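Local coordinates for SusD/RagB family nutrient-binding outer membrane lipoprotein (Bacteroides vulgatus, PDB 4F7A) that probably binds glycans, perhaps mucin O-glycans, at the cell surface as a SusD-like lipoprotein of a nutrient-uptake system, at residues W81-W86 / P472-D477; G133-S138 / K156-D161; N240-G245 / S326-L331; G254-G259 / Y315-T320; T405-F410 / L420-T425. All coordinates share one frame; numbering follows the deposited sequence. Where two conformers were deposited one is given.

In the fold
The five contacts are spread over a largely helical, TPR-like SusD fold. Contact 1 joins the start of helix 84-104 to residues 472-477 near the C-terminus, and all the others fall within the chain between its two segments. Contact 2, on helix 151-174, comes first within that span and touches contact 1, their centres about 19 Å apart: the rings of Trp86 and Phe473 pack on the backbone of residues 134-136. Contact 3, a two-stranded antiparallel sheet, encloses contact 4 in sequence; their centres are about 18 Å apart. Contact 5, on helix 416-431, follows both and lies across the chain's centre from contact 1. Contacts 1, 3 and 4 tie parts far apart in sequence, while contacts 2 and 5 pin a loop to the helix that follows it.

Contact 1. Residues W81-W86 / P472-D477; sequences WTASAW and PFSQDD
Ala83 and Ser474 bring the two backbones to within 4.3 Å, CA to CA, where the junction between helices 79-82 and 84-104 meets the loop leading into helix 475-480. Ser474 is the N-cap of that last helix: its OG accepts from Asp477 N (3.1 Å) in a nearly straight bond, and it also hydrogen-bonds Asn87 of helix 84-104. The same residue also packs on Trp86. Its CB sits over one face of the indole, 4.1 Å from the centroid of the five-membered ring, in a CH-pi contact. With CG anti to the backbone N (chi1 -177°), the indole passes alongside Ser474 and carries NE1 on to Asp477 OD2, 3.0 Å away. The acceptor is tilted slightly from the indole plane, and the nitrogen meets the oxygen from above the carboxylate, the two planes being 80° apart. Ala83 CB packs beside the cap, 3.6 Å from Ser474 OG and 3.5 Å from Asp476 OD2, an oxygen that in turn accepts from the amide of Asn87. Farther along, a water joins Thr82 OG1 to Pro472 O, at 2.7 Å from that carbonyl oxygen. A leucine in place of Trp86 would probably leave Asp477 without its indole donor and Ser474 CB without an aromatic face to rest on. A glycerol, probably from the crystallisation liquor, also neighbours Asp477 OD2. The indole N-H and the position in the first turn of helix 475-480 would be expected to favour the charged form of this carboxylate.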
# COMPACT_ATOMS: atom_id res chain seq x y z
N TRP A 81 10.42 12.53 9.04
CA TRP A 81 9.63 11.96 7.93
C TRP A 81 9.23 10.53 8.22
O TRP A 81 8.08 10.15 8.02
CB TRP A 81 10.41 11.97 6.63
CG TRP A 81 10.87 13.30 6.15
CD1 TRP A 81 10.63 14.52 6.71
CD2 TRP A 81 11.62 13.54 4.96
NE1 TRP A 81 11.23 15.51 5.95
CE2 TRP A 81 11.84 14.92 4.87
CE3 TRP A 81 12.18 12.70 3.99
CZ2 TRP A 81 12.55 15.49 3.82
CZ3 TRP A 81 12.89 13.27 2.96
CH2 TRP A 81 13.08 14.65 2.89
N THR A 82 10.19 9.70 8.65
CA THR A 82 9.88 8.31 8.86
C THR A 82 8.92 8.04 10.02
O THR A 82 8.26 7.00 10.04
CB THR A 82 11.15 7.45 9.05
OG1 THR A 82 11.81 7.85 10.24
CG2 THR A 82 12.10 7.56 7.81
N ALA A 83 8.82 8.97 10.97
CA ALA A 83 7.92 8.81 12.11
C ALA A 83 6.46 9.17 11.78
O ALA A 83 5.56 8.91 12.59
CB ALA A 83 8.39 9.70 13.27
N SER A 84 6.23 9.81 10.64
CA SER A 84 4.95 10.43 10.38
C SER A 84 3.75 9.49 10.31
O SER A 84 2.69 9.80 10.86
CB SER A 84 5.01 11.30 9.13
OG SER A 84 5.71 12.50 9.43
N ALA A 85 3.90 8.34 9.66
CA ALA A 85 2.79 7.39 9.55
C ALA A 85 2.34 6.99 10.97
O ALA A 85 1.14 7.04 11.30
CB ALA A 85 3.20 6.18 8.72
N TRP A 86 3.30 6.65 11.81
CA TRP A 86 3.04 6.35 13.23
C TRP A 86 2.34 7.53 13.94
O TRP A 86 1.24 7.38 14.49
CB TRP A 86 4.35 6.00 13.97
CG TRP A 86 4.12 5.61 15.41
CD1 TRP A 86 3.83 6.46 16.44
CD2 TRP A 86 4.16 4.29 15.97
NE1 TRP A 86 3.68 5.74 17.60
CE2 TRP A 86 3.87 4.41 17.34
CE3 TRP A 86 4.42 3.02 15.44
CZ2 TRP A 86 3.82 3.31 18.20
CZ3 TRP A 86 4.34 1.90 16.31
CH2 TRP A 86 4.06 2.06 17.66
N PRO A 472 12.33 3.02 10.81
CA PRO A 472 12.54 2.98 12.28
C PRO A 472 11.33 3.44 13.06
O PRO A 472 10.52 4.20 12.55
CB PRO A 472 13.71 3.94 12.51
CG PRO A 472 14.38 4.05 11.16
CD PRO A 472 13.26 3.95 10.15
N PHE A 473 11.22 3.00 14.31
CA PHE A 473 10.16 3.45 15.19
C PHE A 473 10.17 4.98 15.37
O PHE A 473 11.20 5.66 15.20
CB PHE A 473 10.26 2.78 16.56
CG PHE A 473 10.09 1.29 16.54
CD1 PHE A 473 8.90 0.73 16.10
CD2 PHE A 473 11.09 0.46 17.03
CE1 PHE A 473 8.73 -0.62 16.10
CE2 PHE A 473 10.93 -0.90 17.03
CZ PHE A 473 9.72 -1.45 16.55
N SER A 474 9.01 5.53 15.69
CA SER A 474 8.89 6.97 15.91
C SER A 474 9.70 7.41 17.12
O SER A 474 9.37 7.00 18.25
CB SER A 474 7.44 7.35 16.16
OG SER A 474 7.37 8.71 16.57
N GLN A 475 10.70 8.27 16.91
CA GLN A 475 11.41 8.87 18.03
C GLN A 475 10.57 9.88 18.79
O GLN A 475 10.84 10.13 19.95
CB GLN A 475 12.75 9.48 17.61
CG GLN A 475 13.83 8.41 17.38
CD GLN A 475 14.12 7.59 18.64
OE1 GLN A 475 14.41 8.14 19.71
NE2 GLN A 475 14.06 6.27 18.51
N ASP A 476 9.53 10.44 18.16
CA ASP A 476 8.60 11.32 18.90
C ASP A 476 7.85 10.51 19.94
O ASP A 476 7.73 10.94 21.09
CB ASP A 476 7.64 12.03 17.93
CG ASP A 476 8.39 12.77 16.85
OD1 ASP A 476 8.97 13.81 17.18
OD2 ASP A 476 8.48 12.28 15.69
N ASP A 477 7.39 9.32 19.56
CA ASP A 477 6.78 8.42 20.54
C ASP A 477 7.82 7.91 21.57
O ASP A 477 7.52 7.85 22.76
CB ASP A 477 6.08 7.25 19.82
CG ASP A 477 5.04 6.58 20.70
OD1 ASP A 477 5.44 5.87 21.63
OD2 ASP A 477 3.81 6.73 20.43
O HOH W 1 10.61 6.94 12.45

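Contact 2. Residues G133-S138 / K156-D161; sequences GPIVYS and KAFFDD
Tyr137 lies against Ala157, Phe158 and Asp161 on one side of helix 151-174, in the helical SusD fold where the loop after helix 111-132 packs on helix 151-174. The centre of the contact is a T-shaped (edge-to-face) stack: the edge of Phe158 points into the face of Tyr137, with centroids 4.9 Å apart and planes at 80°. Phe158 CE1 stands over the middle of the tyrosine ring, 3.6 Å above its plane. At the rim of that ring, Ala157 CB touches CD2 of Tyr137 at 3.7 Å, and it also receives Ser138 CB. Ile135 CD1 adds a looser apolar contact with Phe158 CZ. A chi1 of -171° swings the Tyr137 ring away from its backbone N and toward the helix, and Asp161, one turn on from Ala157, comes to meet it from the opposite direction. Beyond this first shell, Lys121, Val122 and Met125 of helix 111-132 pack on Tyr137, and His126 packs on Phe158. The loop itself is steadied by Asp149, which bonds Ser138 OG and the backbone of Ile135. Tyr137 OH donates to the anti lone pair of Asp161 OD2 across 2.7 Å.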
# COMPACT_ATOMS: atom_id res chain seq x y z
N GLY A 133 6.82 -2.75 11.87
CA GLY A 133 6.86 -4.01 12.58
C GLY A 133 5.93 -4.04 13.77
O GLY A 133 4.72 -3.93 13.64
N PRO A 134 6.50 -4.17 14.97
CA PRO A 134 5.67 -4.13 16.16
C PRO A 134 4.84 -2.84 16.25
O PRO A 134 5.30 -1.75 15.88
CB PRO A 134 6.68 -4.22 17.30
CG PRO A 134 7.87 -4.97 16.69
CD PRO A 134 7.89 -4.56 15.25
N ILE A 135 3.62 -2.96 16.75
CA ILE A 135 2.77 -1.79 16.95
C ILE A 135 1.97 -1.95 18.22
O ILE A 135 1.97 -3.01 18.85
CB ILE A 135 1.80 -1.56 15.76
CG1 ILE A 135 0.82 -2.73 15.59
CG2 ILE A 135 2.61 -1.30 14.43
CD1 ILE A 135 -0.40 -2.41 14.62
N VAL A 136 1.27 -0.89 18.61
CA VAL A 136 0.26 -0.97 19.64
C VAL A 136 -1.09 -1.22 18.96
O VAL A 136 -1.55 -0.39 18.14
CB VAL A 136 0.20 0.31 20.51
CG1 VAL A 136 -0.93 0.21 21.53
CG2 VAL A 136 1.53 0.53 21.24
N TYR A 137 -1.73 -2.35 19.27
CA TYR A 137 -3.00 -2.70 18.63
C TYR A 137 -3.91 -3.47 19.56
O TYR A 137 -4.85 -2.88 20.13
CB TYR A 137 -2.76 -3.45 17.31
CG TYR A 137 -4.01 -3.65 16.51
CD1 TYR A 137 -4.53 -2.61 15.74
CD2 TYR A 137 -4.69 -4.86 16.52
CE1 TYR A 137 -5.72 -2.76 15.03
CE2 TYR A 137 -5.87 -5.03 15.79
CZ TYR A 137 -6.37 -3.97 15.05
OH TYR A 137 -7.52 -4.11 14.31
N SER A 138 -3.64 -4.76 19.77
CA SER A 138 -4.59 -5.59 20.54
C SER A 138 -4.72 -5.11 21.98
O SER A 138 -5.75 -5.31 22.63
CB SER A 138 -4.21 -7.08 20.50
OG SER A 138 -3.11 -7.34 21.34
N LYS A 156 -2.46 -11.68 13.82
CA LYS A 156 -3.47 -12.56 14.38
C LYS A 156 -4.66 -11.72 14.87
O LYS A 156 -5.80 -12.11 14.67
CB LYS A 156 -2.87 -13.44 15.48
CG LYS A 156 -1.98 -14.53 14.87
CD LYS A 156 -1.39 -15.51 15.88
CE LYS A 156 -0.54 -16.57 15.15
NZ LYS A 156 0.11 -17.53 16.09
N ALA A 157 -4.40 -10.58 15.51
CA ALA A 157 -5.52 -9.72 15.94
C ALA A 157 -6.31 -9.20 14.72
O ALA A 157 -7.55 -9.11 14.77
CB ALA A 157 -5.02 -8.57 16.83
N PHE A 158 -5.62 -8.88 13.63
CA PHE A 158 -6.32 -8.43 12.41
C PHE A 158 -7.28 -9.51 11.91
O PHE A 158 -8.43 -9.22 11.59
CB PHE A 158 -5.38 -8.10 11.27
CG PHE A 158 -4.42 -7.01 11.53
CD1 PHE A 158 -4.69 -5.99 12.43
CD2 PHE A 158 -3.24 -6.95 10.81
CE1 PHE A 158 -3.77 -4.98 12.63
CE2 PHE A 158 -2.35 -5.96 11.01
CZ PHE A 158 -2.61 -4.97 11.93
N PHE A 159 -6.80 -10.75 11.83
CA PHE A 159 -7.65 -11.84 11.35
C PHE A 159 -8.83 -12.06 12.27
O PHE A 159 -9.94 -12.32 11.80
CB PHE A 159 -6.88 -13.14 11.17
CG PHE A 159 -5.87 -13.12 10.03
CD1 PHE A 159 -6.26 -12.86 8.72
CD2 PHE A 159 -4.53 -13.40 10.28
CE1 PHE A 159 -5.32 -12.84 7.68
CE2 PHE A 159 -3.59 -13.41 9.27
CZ PHE A 159 -3.98 -13.11 7.95
N ASP A 160 -8.60 -11.96 13.59
CA ASP A 160 -9.68 -12.04 14.60
C ASP A 160 -10.71 -10.91 14.41
O ASP A 160 -11.92 -11.12 14.47
CB ASP A 160 -9.10 -11.94 16.02
CG ASP A 160 -8.39 -13.21 16.48
OD1 ASP A 160 -8.63 -14.30 15.92
OD2 ASP A 160 -7.60 -13.12 17.44
N ASP A 161 -10.23 -9.69 14.19
CA ASP A 161 -11.13 -8.55 13.98
C ASP A 161 -11.94 -8.69 12.69
O ASP A 161 -13.12 -8.35 12.64
CB ASP A 161 -10.38 -7.22 13.98
CG ASP A 161 -10.05 -6.71 15.38
OD1 ASP A 161 -10.70 -7.16 16.35
OD2 ASP A 161 -9.15 -5.86 15.49

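Contact 3. Residues N240-G245 / S326-L331; sequences NIQISG and STPAVL
Gln242, on the face of the sheet it shares with Val330, lies side by side with Pro328 of the loop just before the second strand, pointing the same way. From its backbone the glutamine starts with CG between N and the carbonyl carbon (chi1 52°) and then runs extended. CB lies 3.5 Å from Ala329 O and also faces the proline ring; CG continues along Pro328 CB, and CD reaches that same atom at 3.6 Å. At the tip the amide divides its contacts: NE2 rests against CB and CG of the proline, while OE1 touches Val330 CG2 and accepts from a water that also donates to Pro328 O. This water links the amide to the backbone just ahead of the neighbouring strand. On the other face, Ile243 pairs with Ala329, and its CG1 meets Leu331 CD1 at 3.6 Å. Three backbone bonds hold the strands: Leu331 N to Ile241 O at 2.8 Å, and a reciprocal pair between Ile243 and Ala329, with Ala329 N to Ile243 O at 2.9 Å. The hydrogen-bonded pair Ile243 with Ala329, next to the non-hydrogen-bonded pair Gln242 with Val330, marks antiparallel pairing; here the sheet has just these two strands, a minor element in this mainly helical protein.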
# COMPACT_ATOMS: atom_id res chain seq x y z
N ASN A 240 -13.94 -1.19 -6.50
CA ASN A 240 -12.64 -0.95 -5.86
C ASN A 240 -12.86 -0.14 -4.57
O ASN A 240 -13.69 0.75 -4.54
CB ASN A 240 -11.72 -0.15 -6.80
CG ASN A 240 -11.10 -0.99 -7.88
OD1 ASN A 240 -11.30 -2.21 -7.92
ND2 ASN A 240 -10.35 -0.33 -8.78
N ILE A 241 -12.14 -0.49 -3.52
CA ILE A 241 -12.17 0.30 -2.29
C ILE A 241 -11.31 1.54 -2.55
O ILE A 241 -10.12 1.43 -2.87
CB ILE A 241 -11.62 -0.48 -1.08
CG1 ILE A 241 -12.35 -1.84 -0.94
CG2 ILE A 241 -11.72 0.37 0.21
CD1 ILE A 241 -13.91 -1.80 -0.91
N GLN A 242 -11.93 2.70 -2.39
CA GLN A 242 -11.28 3.97 -2.68
C GLN A 242 -12.01 5.06 -1.91
O GLN A 242 -13.22 5.02 -1.77
CB GLN A 242 -11.31 4.28 -4.17
CG GLN A 242 -12.67 4.20 -4.83
CD GLN A 242 -12.56 4.30 -6.34
OE1 GLN A 242 -11.52 4.03 -6.91
NE2 GLN A 242 -13.64 4.71 -6.98
N ILE A 243 -11.24 6.00 -1.40
CA ILE A 243 -11.76 7.02 -0.49
C ILE A 243 -12.22 8.28 -1.20
O ILE A 243 -11.46 8.86 -2.00
CB ILE A 243 -10.73 7.43 0.56
CG1 ILE A 243 -10.26 6.21 1.36
CG2 ILE A 243 -11.33 8.55 1.50
CD1 ILE A 243 -11.36 5.44 2.16
N SER A 244 -13.43 8.71 -0.89
CA SER A 244 -13.97 9.97 -1.40
C SER A 244 -15.18 10.42 -0.63
O SER A 244 -15.87 9.61 0.01
CB SER A 244 -14.32 9.88 -2.90
OG SER A 244 -15.41 8.98 -3.13
N GLY A 245 -15.45 11.71 -0.73
CA GLY A 245 -16.67 12.31 -0.18
C GLY A 245 -16.37 13.14 1.05
O GLY A 245 -15.23 13.17 1.56
N SER A 326 -10.26 15.66 -6.71
CA SER A 326 -11.53 14.95 -6.54
C SER A 326 -11.43 13.46 -6.91
O SER A 326 -12.43 12.74 -6.88
CB SER A 326 -12.64 15.64 -7.35
OG SER A 326 -12.38 15.52 -8.73
N THR A 327 -10.24 12.99 -7.26
CA THR A 327 -10.05 11.57 -7.60
C THR A 327 -10.13 10.70 -6.32
O THR A 327 -9.36 10.92 -5.39
CB THR A 327 -8.67 11.35 -8.26
OG1 THR A 327 -8.61 12.11 -9.48
CG2 THR A 327 -8.44 9.86 -8.54
N PRO A 328 -11.03 9.69 -6.28
CA PRO A 328 -11.01 8.84 -5.08
C PRO A 328 -9.62 8.20 -4.88
O PRO A 328 -8.95 7.87 -5.87
CB PRO A 328 -12.06 7.76 -5.40
CG PRO A 328 -13.00 8.40 -6.35
CD PRO A 328 -12.10 9.28 -7.22
N ALA A 329 -9.18 8.08 -3.64
CA ALA A 329 -7.88 7.51 -3.31
C ALA A 329 -7.99 5.99 -3.21
O ALA A 329 -8.57 5.47 -2.26
CB ALA A 329 -7.36 8.07 -1.96
N VAL A 330 -7.42 5.30 -4.18
CA VAL A 330 -7.51 3.85 -4.25
C VAL A 330 -6.76 3.18 -3.09
O VAL A 330 -5.62 3.56 -2.78
CB VAL A 330 -6.95 3.35 -5.58
CG1 VAL A 330 -6.92 1.86 -5.61
CG2 VAL A 330 -7.82 3.91 -6.75
N LEU A 331 -7.42 2.21 -2.44
CA LEU A 331 -6.86 1.44 -1.31
C LEU A 331 -6.75 -0.05 -1.60
O LEU A 331 -5.79 -0.70 -1.15
CB LEU A 331 -7.70 1.63 -0.04
CG LEU A 331 -7.66 3.04 0.56
CD1 LEU A 331 -8.56 3.11 1.78
CD2 LEU A 331 -6.22 3.45 0.89
O HOH W 2 -10.17 6.37 -8.13

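Contact 4. Residues G254-G259 / Y315-T320; sequences GVAGWG and YSFINT
In Phe317 a chi1 of -159° places CG beside the carbonyl carbon and far from N, which carries the ring from the loop to the C-terminal end of helix 251-257, where its outer edge meets Ala256 and Gly259. In Ile318 it is CG2, placed between N and the carbonyl carbon, that comes up to Ala256 CB at 3.7 Å. The ring of Phe317 arrives edge-on: CZ lies 3.3 Å from Ala256 O, near the ring plane, so that the slightly positive ring hydrogens probably face the carbonyl oxygen. CE1 continues along the same edge to Gly259 C at 3.5 Å, and CE2 touches Ala256 CB more loosely. The alanine methyl thus has the edge of Phe317, Ile318 CG2 and, at 4.0 Å, Thr320 CG2 around it, an apolar patch built by three loop residues on one small helix side chain. Outside the two segments, Thr261 packs against Ala256, Phe317 and Ile318, its backbone bonds that of Ile318, and Tyr262 makes an edge-to-face pair with the Phe317 ring. Ala256 O is also engaged within its own helix end, accepting from Gly259 N at 2.9 Å. Gly259 has positive phi (81°), a conformation that favours glycine. This reversal, with its bonds back into the last turn, is a Schellman motif, here closing helix 251-257 against the long loop that leads to strand 329-332.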
# COMPACT_ATOMS: atom_id res chain seq x y z
N GLY A 254 -2.52 17.04 -4.38
CA GLY A 254 -1.99 18.21 -3.70
C GLY A 254 -0.49 18.35 -3.83
O GLY A 254 -0.01 19.43 -4.17
N VAL A 255 0.24 17.26 -3.57
CA VAL A 255 1.70 17.24 -3.75
C VAL A 255 2.09 17.42 -5.22
O VAL A 255 3.08 18.10 -5.53
CB VAL A 255 2.34 15.98 -3.12
CG1 VAL A 255 3.86 15.96 -3.28
CG2 VAL A 255 1.96 15.90 -1.61
N ALA A 256 1.30 16.85 -6.13
CA ALA A 256 1.50 17.07 -7.57
C ALA A 256 1.37 18.56 -7.90
O ALA A 256 2.12 19.08 -8.74
CB ALA A 256 0.56 16.28 -8.39
N GLY A 257 0.42 19.23 -7.24
CA GLY A 257 0.22 20.66 -7.43
C GLY A 257 1.41 21.48 -6.99
O GLY A 257 1.62 22.56 -7.50
N TRP A 258 2.19 20.97 -6.04
CA TRP A 258 3.44 21.62 -5.66
C TRP A 258 4.62 21.30 -6.60
O TRP A 258 5.72 21.79 -6.40
CB TRP A 258 3.86 21.20 -4.26
CG TRP A 258 2.91 21.54 -3.18
CD1 TRP A 258 1.91 22.48 -3.22
CD2 TRP A 258 2.91 21.00 -1.86
NE1 TRP A 258 1.28 22.53 -1.99
CE2 TRP A 258 1.87 21.64 -1.14
CE3 TRP A 258 3.70 20.05 -1.20
CZ2 TRP A 258 1.59 21.34 0.19
CZ3 TRP A 258 3.41 19.76 0.13
CH2 TRP A 258 2.38 20.41 0.81
N GLY A 259 4.39 20.45 -7.59
CA GLY A 259 5.42 20.08 -8.53
C GLY A 259 6.38 19.01 -8.03
O GLY A 259 7.50 18.95 -8.50
N TYR A 315 12.27 15.48 -15.88
CA TYR A 315 11.82 14.08 -16.04
C TYR A 315 10.29 13.97 -16.04
O TYR A 315 9.57 14.98 -15.88
CB TYR A 315 12.47 13.17 -14.98
CG TYR A 315 13.85 12.65 -15.37
CD1 TYR A 315 14.75 13.43 -16.11
CD2 TYR A 315 14.26 11.38 -14.99
CE1 TYR A 315 16.02 12.94 -16.46
CE2 TYR A 315 15.50 10.91 -15.31
CZ TYR A 315 16.38 11.66 -16.06
OH TYR A 315 17.61 11.13 -16.39
N SER A 316 9.77 12.77 -16.28
CA SER A 316 8.33 12.58 -16.40
C SER A 316 7.60 12.86 -15.08
O SER A 316 8.03 12.43 -14.02
CB SER A 316 7.99 11.17 -16.87
OG SER A 316 8.34 10.99 -18.22
N PHE A 317 6.48 13.58 -15.20
CA PHE A 317 5.67 13.96 -14.08
C PHE A 317 4.42 13.11 -14.09
O PHE A 317 4.05 12.59 -15.14
CB PHE A 317 5.28 15.45 -14.19
CG PHE A 317 4.89 16.07 -12.87
CD1 PHE A 317 5.83 16.29 -11.91
CD2 PHE A 317 3.57 16.42 -12.61
CE1 PHE A 317 5.49 16.85 -10.68
CE2 PHE A 317 3.22 17.00 -11.39
CZ PHE A 317 4.18 17.21 -10.42
N ILE A 318 3.77 12.99 -12.94
CA ILE A 318 2.47 12.36 -12.85
C ILE A 318 1.49 13.03 -13.79
O ILE A 318 1.58 14.22 -14.08
CB ILE A 318 1.92 12.37 -11.40
CG1 ILE A 318 0.92 11.24 -11.19
CG2 ILE A 318 1.32 13.77 -11.02
CD1 ILE A 318 0.49 11.05 -9.70
N ASN A 319 0.57 12.24 -14.31
CA ASN A 319 -0.56 12.75 -15.11
C ASN A 319 -1.64 13.36 -14.21
O ASN A 319 -2.36 12.64 -13.49
CB ASN A 319 -1.15 11.61 -15.95
CG ASN A 319 -2.22 12.10 -16.92
OD1 ASN A 319 -2.90 13.08 -16.63
ND2 ASN A 319 -2.39 11.39 -18.07
N THR A 320 -1.74 14.68 -14.25
CA THR A 320 -2.62 15.42 -13.35
C THR A 320 -4.05 15.58 -13.90
O THR A 320 -4.86 16.26 -13.28
CB THR A 320 -2.02 16.80 -12.97
OG1 THR A 320 -1.67 17.54 -14.15
CG2 THR A 320 -0.77 16.60 -12.10

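Contact 5. Residues T405-F410 / L420-T425; sequences TTTPNF and LEKIIT
Lys422 reaches from helix 416-431 into the bend of residues 406-410, where its ammonium group is gripped by three protein oxygens, with a water as a further acceptor. NZ donates to Thr407 O (2.7 Å), Asn409 O (2.8 Å) and Thr406 OG1 (2.9 Å), and both carbonyls are met from above their planes. The chain runs extended and then bends at its last torsion (chi4 -75°), which turns NZ into this pocket while CD passes Phe410 CA at 3.8 Å. The bend is shaped by an ST turn in which Thr407 OG1 accepts from Asn409 N; Asp412 holds the hydroxyl of Thr407 and Glu418 that of Thr406. Beside this tight part, the packing is looser: Phe410 CE1 meets Ile423 CG1 at 3.9 Å, and Thr406 CG2 lies alongside the Glu421 carboxylate carbon at 3.9 Å. The water on NZ also takes Thr407 N, and another bridges Thr405 N to Glu421 OE2. A methionine in place of Lys422 would probably leave the carbonyls of Thr407 and Asn409 without this donor and the bend less firmly tied to the helix. Carbonyl and hydroxyl dipoles probably stabilise the charge on NZ; Glu418, bonded to the Thr406 hydroxyl, may add to this from the second shell.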
# COMPACT_ATOMS: atom_id res chain seq x y z
N THR A 405 13.81 -8.81 -16.13
CA THR A 405 13.88 -9.39 -17.45
C THR A 405 12.61 -10.18 -17.85
O THR A 405 12.48 -10.60 -18.99
CB THR A 405 15.11 -10.31 -17.57
OG1 THR A 405 15.00 -11.36 -16.59
CG2 THR A 405 16.40 -9.48 -17.37
N THR A 406 11.67 -10.34 -16.93
CA THR A 406 10.48 -11.14 -17.24
C THR A 406 9.50 -10.34 -18.09
O THR A 406 9.39 -9.14 -17.93
CB THR A 406 9.84 -11.72 -15.95
OG1 THR A 406 8.98 -12.79 -16.31
CG2 THR A 406 9.08 -10.65 -15.15
N THR A 407 8.79 -11.03 -18.98
CA THR A 407 7.82 -10.41 -19.91
C THR A 407 6.42 -10.40 -19.28
O THR A 407 6.20 -11.03 -18.23
CB THR A 407 7.74 -11.21 -21.20
OG1 THR A 407 7.23 -12.51 -20.91
CG2 THR A 407 9.14 -11.36 -21.87
N PRO A 408 5.45 -9.75 -19.95
CA PRO A 408 4.09 -9.88 -19.43
C PRO A 408 3.43 -11.22 -19.71
O PRO A 408 2.39 -11.50 -19.14
CB PRO A 408 3.35 -8.77 -20.17
CG PRO A 408 4.46 -7.78 -20.57
CD PRO A 408 5.50 -8.73 -21.02
N ASN A 409 4.00 -12.02 -20.60
CA ASN A 409 3.38 -13.29 -20.98
C ASN A 409 3.61 -14.37 -19.91
O ASN A 409 4.75 -14.77 -19.61
CB ASN A 409 3.91 -13.72 -22.33
CG ASN A 409 3.16 -14.89 -22.90
OD1 ASN A 409 2.38 -15.56 -22.19
ND2 ASN A 409 3.37 -15.15 -24.18
N PHE A 410 2.53 -14.82 -19.32
CA PHE A 410 2.62 -15.75 -18.18
C PHE A 410 3.29 -17.06 -18.58
O PHE A 410 4.02 -17.67 -17.76
CB PHE A 410 1.23 -16.00 -17.58
CG PHE A 410 1.27 -16.61 -16.18
CD1 PHE A 410 1.67 -15.84 -15.10
CD2 PHE A 410 0.93 -17.93 -15.97
CE1 PHE A 410 1.72 -16.38 -13.81
CE2 PHE A 410 0.96 -18.47 -14.67
CZ PHE A 410 1.35 -17.67 -13.60
N LEU A 420 5.64 -16.23 -10.00
CA LEU A 420 5.35 -15.34 -8.89
C LEU A 420 5.84 -13.92 -9.22
O LEU A 420 5.15 -12.96 -8.97
CB LEU A 420 5.96 -15.82 -7.59
CG LEU A 420 5.70 -14.97 -6.37
CD1 LEU A 420 4.20 -14.81 -6.09
CD2 LEU A 420 6.45 -15.56 -5.10
N GLU A 421 7.03 -13.81 -9.79
CA GLU A 421 7.56 -12.51 -10.17
C GLU A 421 6.62 -11.76 -11.11
O GLU A 421 6.38 -10.58 -10.92
CB GLU A 421 8.94 -12.63 -10.79
CG GLU A 421 9.54 -11.28 -11.18
CD GLU A 421 10.96 -11.39 -11.79
OE1 GLU A 421 11.47 -12.53 -12.01
OE2 GLU A 421 11.54 -10.31 -12.08
N LYS A 422 6.07 -12.46 -12.11
CA LYS A 422 5.11 -11.85 -13.04
C LYS A 422 3.87 -11.37 -12.29
O LYS A 422 3.41 -10.25 -12.47
CB LYS A 422 4.72 -12.83 -14.15
CG LYS A 422 5.89 -13.19 -15.11
CD LYS A 422 5.44 -14.24 -16.11
CE LYS A 422 6.54 -14.67 -17.04
NZ LYS A 422 6.88 -13.68 -18.11
N ILE A 423 3.35 -12.22 -11.42
CA ILE A 423 2.16 -11.90 -10.64
C ILE A 423 2.40 -10.65 -9.81
O ILE A 423 1.61 -9.71 -9.86
CB ILE A 423 1.74 -13.09 -9.73
CG1 ILE A 423 1.19 -14.23 -10.57
CG2 ILE A 423 0.70 -12.64 -8.65
CD1 ILE A 423 1.08 -15.59 -9.80
N ILE A 424 3.51 -10.62 -9.07
CA ILE A 424 3.77 -9.48 -8.18
C ILE A 424 4.10 -8.22 -8.99
O ILE A 424 3.71 -7.13 -8.62
CB ILE A 424 4.89 -9.78 -7.17
CG1 ILE A 424 4.55 -11.02 -6.33
CG2 ILE A 424 5.13 -8.58 -6.27
CD1 ILE A 424 3.31 -10.91 -5.50
N THR A 425 4.85 -8.37 -10.08
CA THR A 425 5.21 -7.20 -10.91
C THR A 425 3.96 -6.57 -11.50
O THR A 425 3.78 -5.34 -11.47
CB THR A 425 6.24 -7.59 -11.99
OG1 THR A 425 7.44 -8.04 -11.35
CG2 THR A 425 6.58 -6.40 -12.92
O HOH W 3 13.22 -10.63 -14.08
O HOH W 4 9.72 -13.89 -19.16